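Local coordinates for protein aspartate aminotransferase, mitochondrial (PDB 4W5K) that binds pyridoxal 5'-phosphate as a homodimer and probably transfers amino groups between aspartate and 2-oxoglutarate, at residues E319-L324 and M346-G351; S295-K298 and L302-L305. The protein carries 1 engineered substitution. One frame throughout, in Å; residues are numbered along the deposited sequence.

Interaction 1. Residues E319-L324 and M346-G351; sequences EVRKRL and MMAYTG. With EDO (1,2-ethanediol), chain E.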
loop_
_atom_site.group_PDB
_atom_site.type_symbol
_atom_site.label_atom_id
_atom_site.label_comp_id
_atom_site.label_asym_id
_atom_site.label_seq_id
_atom_site.Cartn_x
_atom_site.Cartn_y
_atom_site.Cartn_z
ATOM N N GLU A 319 9.412 18.077 -26.958
ATOM C CA GLU A 319 9.553 18.153 -28.405
ATOM C C GLU A 319 8.231 17.819 -29.095
ATOM O O GLU A 319 7.914 18.400 -30.124
ATOM C CB GLU A 319 10.671 17.226 -28.900
ATOM C CG GLU A 319 11.125 17.478 -30.346
ATOM C CD GLU A 319 10.206 16.859 -31.394
ATOM O OE1 GLU A 319 10.067 17.445 -32.498
ATOM O OE2 GLU A 319 9.631 15.783 -31.124
ATOM N N VAL A 320 7.450 16.899 -28.539
ATOM C CA VAL A 320 6.198 16.565 -29.205
ATOM C C VAL A 320 5.154 17.687 -29.017
ATOM O O VAL A 320 4.331 17.917 -29.909
ATOM C CB VAL A 320 5.635 15.195 -28.746
ATOM C CG1 VAL A 320 4.875 15.295 -27.434
ATOM C CG2 VAL A 320 4.751 14.617 -29.841
ATOM N N ARG A 321 5.202 18.388 -27.886
ATOM C CA ARG A 321 4.422 19.632 -27.716
ATOM C C ARG A 321 4.778 20.652 -28.806
ATOM O O ARG A 321 3.887 21.238 -29.478
ATOM C CB ARG A 321 4.657 20.240 -26.318
ATOM C CG ARG A 321 3.964 19.494 -25.167
ATOM C CD ARG A 321 4.382 20.076 -23.825
ATOM N NE ARG A 321 3.609 19.583 -22.691
ATOM C CZ ARG A 321 2.418 20.056 -22.330
ATOM N NH1 ARG A 321 1.843 21.017 -23.047
ATOM N NH2 ARG A 321 1.799 19.582 -21.246
ATOM N N LYS A 322 6.082 20.858 -29.000
ATOM C CA LYS A 322 6.565 21.833 -29.979
ATOM C C LYS A 322 6.156 21.430 -31.396
ATOM O O LYS A 322 5.789 22.273 -32.227
ATOM C CB LYS A 322 8.092 21.975 -29.858
ATOM C CG LYS A 322 8.766 22.893 -30.879
ATOM C CD LYS A 322 10.208 23.149 -30.474
ATOM C CE LYS A 322 10.906 24.115 -31.421
ATOM N NZ LYS A 322 12.002 23.433 -32.162
ATOM N N ARG A 323 6.229 20.128 -31.671
ATOM C CA ARG A 323 5.851 19.594 -32.980
ATOM C C ARG A 323 4.348 19.736 -33.236
ATOM O O ARG A 323 3.944 20.067 -34.359
ATOM C CB ARG A 323 6.264 18.120 -33.090
ATOM C CG ARG A 323 5.823 17.433 -34.390
ATOM C CD ARG A 323 6.847 17.591 -35.485
ATOM N NE ARG A 323 6.427 16.937 -36.727
ATOM C CZ ARG A 323 6.625 15.650 -37.005
ATOM N NH1 ARG A 323 7.231 14.867 -36.124
ATOM N NH2 ARG A 323 6.219 15.144 -38.166
ATOM N N LEU A 324 3.527 19.489 -32.210
ATOM C CA LEU A 324 2.077 19.709 -32.327
ATOM C C LEU A 324 1.784 21.149 -32.774
ATOM O O LEU A 324 1.010 21.408 -33.717
ATOM C CB LEU A 324 1.372 19.433 -30.998
ATOM C CG LEU A 324 -0.160 19.485 -30.998
ATOM C CD1 LEU A 324 -0.699 18.465 -31.974
ATOM C CD2 LEU A 324 -0.719 19.198 -29.603
ATOM N N MET A 346 3.398 15.830 -18.983
ATOM C CA MET A 346 2.594 14.910 -19.786
ATOM C C MET A 346 1.175 15.362 -20.054
ATOM O O MET A 346 0.553 14.880 -20.988
ATOM C CB MET A 346 2.514 13.539 -19.099
ATOM C CG MET A 346 3.707 12.691 -19.305
ATOM S SD MET A 346 3.303 11.035 -18.715
ATOM C CE MET A 346 3.465 11.202 -16.926
ATOM N N MET A 347 0.650 16.261 -19.223
ATOM C CA MET A 347 -0.744 16.684 -19.353
ATOM C C MET A 347 -0.870 18.095 -19.853
ATOM O O MET A 347 -0.210 19.002 -19.333
ATOM C CB MET A 347 -1.472 16.593 -18.011
ATOM C CG MET A 347 -1.426 15.250 -17.387
ATOM S SD MET A 347 -2.337 14.113 -18.433
ATOM C CE MET A 347 -1.997 12.582 -17.577
ATOM N N ALA A 348 -1.716 18.290 -20.864
ATOM C CA ALA A 348 -1.894 19.621 -21.438
ATOM C C ALA A 348 -3.358 20.025 -21.436
ATOM O O ALA A 348 -4.200 19.275 -21.917
ATOM C CB ALA A 348 -1.334 19.659 -22.876
ATOM N N TYR A 349 -3.677 21.207 -20.910
ATOM C CA TYR A 349 -5.019 21.727 -21.141
ATOM C C TYR A 349 -4.973 22.404 -22.519
ATOM O O TYR A 349 -4.355 23.448 -22.684
ATOM C CB TYR A 349 -5.470 22.692 -20.032
ATOM C CG TYR A 349 -6.536 22.099 -19.096
ATOM C CD1 TYR A 349 -7.592 22.879 -18.626
ATOM C CD2 TYR A 349 -6.478 20.765 -18.690
ATOM C CE1 TYR A 349 -8.569 22.353 -17.763
ATOM C CE2 TYR A 349 -7.451 20.227 -17.847
ATOM C CZ TYR A 349 -8.494 21.027 -17.393
ATOM O OH TYR A 349 -9.449 20.482 -16.542
ATOM N N THR A 350 -5.656 21.789 -23.477
ATOM C CA THR A 350 -5.585 22.215 -24.870
ATOM C C THR A 350 -6.422 23.458 -25.165
ATOM O O THR A 350 -6.124 24.185 -26.097
ATOM C CB THR A 350 -6.057 21.103 -25.828
ATOM O OG1 THR A 350 -7.448 20.814 -25.597
ATOM C CG2 THR A 350 -5.220 19.815 -25.654
ATOM N N GLY A 351 -7.492 23.659 -24.402
ATOM C CA GLY A 351 -8.465 24.695 -24.673
ATOM C C GLY A 351 -9.525 24.248 -25.655
ATOM O O GLY A 351 -10.362 25.040 -26.076
HETATM C C1 EDO E . -7.519 26.717 -28.553
HETATM O O1 EDO E . -6.954 26.622 -27.243
HETATM C C2 EDO E . -6.589 27.569 -29.406
HETATM O O2 EDO E . -6.353 28.820 -28.732
#
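Arg321, on the long helix 300-331, reaches across to the strand 347-349 and meets it at Met347 and Ala348. The polar part of the contact is a weak hydrogen bond from Arg321 NH2 to Met347 O, 2.8 Å long but bent, with an angle of 119° at the hydrogen. Met347 O lies at the edge of the guanidinium and in its plane. The same nitrogen also bonds to Gly345 O, while NH1 is held by Ile340 O and by Gln343 OE1, so that oxygens of the connection between helix and strand share the group with the strand.

The van der Waals part is small. Ala348 CB approaches the guanidinium obliquely, 3.5 Å from both Arg321 NH1 and NH2, and the backbones stay well apart, Arg321 CA and Ala348 CA being 8.9 Å from each other. An extended chain from CG to NE (chi2 174°, chi3 170°) spans this gap.

Just past the strand, Thr350 O accepts hydrogen bonds from His339 NE2 and from a 1,2-ethanediol, probably a crystallisation additive, whose O1 is 2.8 Å from Thr350 O.

The buried guanidinium thus donates to several oxygens, which limits its rotation, although the strand's own share is weak; together these oxygens would probably stabilise its positive charge where helix 300-331 meets the small antiparallel sheet.

Interaction 2. Residues S295-K298 and L302-L305; sequences SILK and LTAL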
loop_
_atom_site.group_PDB
_atom_site.type_symbol
_atom_site.label_atom_id
_atom_site.label_comp_id
_atom_site.label_asym_id
_atom_site.label_seq_id
_atom_site.Cartn_x
_atom_site.Cartn_y
_atom_site.Cartn_z
ATOM N N SER A 295 19.071 1.531 -4.766
ATOM C CA SER A 295 20.176 0.977 -5.526
ATOM C C SER A 295 20.702 1.985 -6.542
ATOM O O SER A 295 21.908 2.159 -6.702
ATOM C CB SER A 295 19.730 -0.294 -6.232
ATOM O OG SER A 295 20.721 -0.757 -7.134
ATOM N N ILE A 296 19.781 2.643 -7.226
ATOM C CA ILE A 296 20.188 3.585 -8.260
ATOM C C ILE A 296 20.850 4.802 -7.639
ATOM O O ILE A 296 21.917 5.206 -8.077
ATOM C CB ILE A 296 19.006 4.014 -9.136
ATOM C CG1 ILE A 296 18.579 2.849 -10.036
ATOM C CG2 ILE A 296 19.385 5.226 -9.976
ATOM C CD1 ILE A 296 17.218 3.042 -10.743
ATOM N N LEU A 297 20.249 5.363 -6.594
ATOM C CA LEU A 297 20.731 6.634 -6.055
ATOM C C LEU A 297 22.040 6.477 -5.280
ATOM O O LEU A 297 22.799 7.437 -5.139
ATOM C CB LEU A 297 19.667 7.280 -5.174
ATOM C CG LEU A 297 18.455 7.798 -5.955
ATOM C CD1 LEU A 297 17.382 8.323 -4.988
ATOM C CD2 LEU A 297 18.874 8.860 -7.022
ATOM N N LYS A 298 22.335 5.267 -4.811
ATOM C CA LYS A 298 23.627 5.043 -4.142
ATOM C C LYS A 298 24.766 4.649 -5.092
ATOM O O LYS A 298 25.907 4.471 -4.663
ATOM C CB LYS A 298 23.473 3.978 -3.040
ATOM C CG LYS A 298 22.680 4.515 -1.844
ATOM C CD LYS A 298 22.402 3.459 -0.793
ATOM C CE LYS A 298 22.817 3.958 0.594
ATOM N NZ LYS A 298 22.076 5.188 1.034
ATOM N N LEU A 302 24.772 4.369 -11.997
ATOM C CA LEU A 302 23.340 4.214 -12.224
ATOM C C LEU A 302 22.665 5.568 -12.130
ATOM O O LEU A 302 21.701 5.845 -12.853
ATOM C CB LEU A 302 22.718 3.232 -11.219
ATOM C CG LEU A 302 23.087 1.754 -11.420
ATOM C CD1 LEU A 302 22.390 0.895 -10.367
ATOM C CD2 LEU A 302 22.727 1.292 -12.822
ATOM N N THR A 303 23.176 6.408 -11.234
ATOM C CA THR A 303 22.615 7.749 -11.017
ATOM C C THR A 303 22.828 8.595 -12.266
ATOM O O THR A 303 21.913 9.283 -12.732
ATOM C CB THR A 303 23.253 8.422 -9.780
ATOM O OG1 THR A 303 22.762 7.784 -8.579
ATOM C CG2 THR A 303 22.892 9.891 -9.717
ATOM N N ALA A 304 24.027 8.511 -12.827
ATOM C CA ALA A 304 24.325 9.213 -14.067
ATOM C C ALA A 304 23.413 8.733 -15.206
ATOM O O ALA A 304 22.926 9.531 -16.004
ATOM C CB ALA A 304 25.800 9.019 -14.439
ATOM N N LEU A 305 23.199 7.421 -15.278
ATOM C CA LEU A 305 22.352 6.835 -16.306
ATOM C C LEU A 305 20.922 7.311 -16.148
ATOM O O LEU A 305 20.286 7.735 -17.119
ATOM C CB LEU A 305 22.411 5.304 -16.252
ATOM C CG LEU A 305 21.509 4.577 -17.253
ATOM C CD1 LEU A 305 21.746 5.083 -18.689
ATOM C CD2 LEU A 305 21.724 3.073 -17.161
#
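Thr303 directs its hydroxyl at the last turn of helix 287-297, with OG1 2.8 Å from Ile296 O. Its first torsion (chi1 -72°) sets OG1 beside its own backbone N and trans to the carbonyl carbon, while the methyl CG2 takes the position trans to N. The hydroxyl can also reach Asp299 O, one turn earlier in the chain, and its single proton may go to either carbonyl. From this place OG1 also lies 3.4 Å from Leu297 CA, against the backbone of the first helix.

The CG2 methyl of Ile296 meets the root of Leu302, its CB and backbone. It lies 3.7 Å from Leu302 O and 4.1 Å from Leu302 CB. Leu302 in turn points its CB at the first helix and sends CD1 on to Ser295, where it lies 3.9 Å from Ser295 O and alongside the hydroxyl. That hydroxyl is bonded to Thr55 N, so it meets the leucine only as a neighbour. Ile296 also packs on Trp306 and on Cys50 and Val51 of helix 49-52.

The two segments belong to a tight connection between two consecutive helices, in which helix 300-331 starts almost directly after helix 287-297 ends; Asp299 OD2 accepts from Leu302 N in the first turn. Because two carbonyls compete for one proton, the threonine hydroxyl can link the helices only when it turns to Ile296 O, whereas the aliphatic contacts beside it do not depend on that choice.

Overall arrangement
Helix 300-331 is common to both contacts: interaction 2 lies in its first turns, where the chain leaves helix 287-297, and interaction 1 lies about five turns later, where the helix meets strand 347-349. Their centres are 30 Å apart and their nearest atoms about 17 Å, so they do not touch and are linked through the helix itself. Interaction 1 is the one close to the cofactor: the side chain of Met347 is about 7 Å from a bound pyridoxal phosphate and about 4 Å from that of Asn181, which binds it, and the side chain of Met346 is about 4 Å from that of Tyr212. Interaction 2 lies away from the cofactor and malate sites.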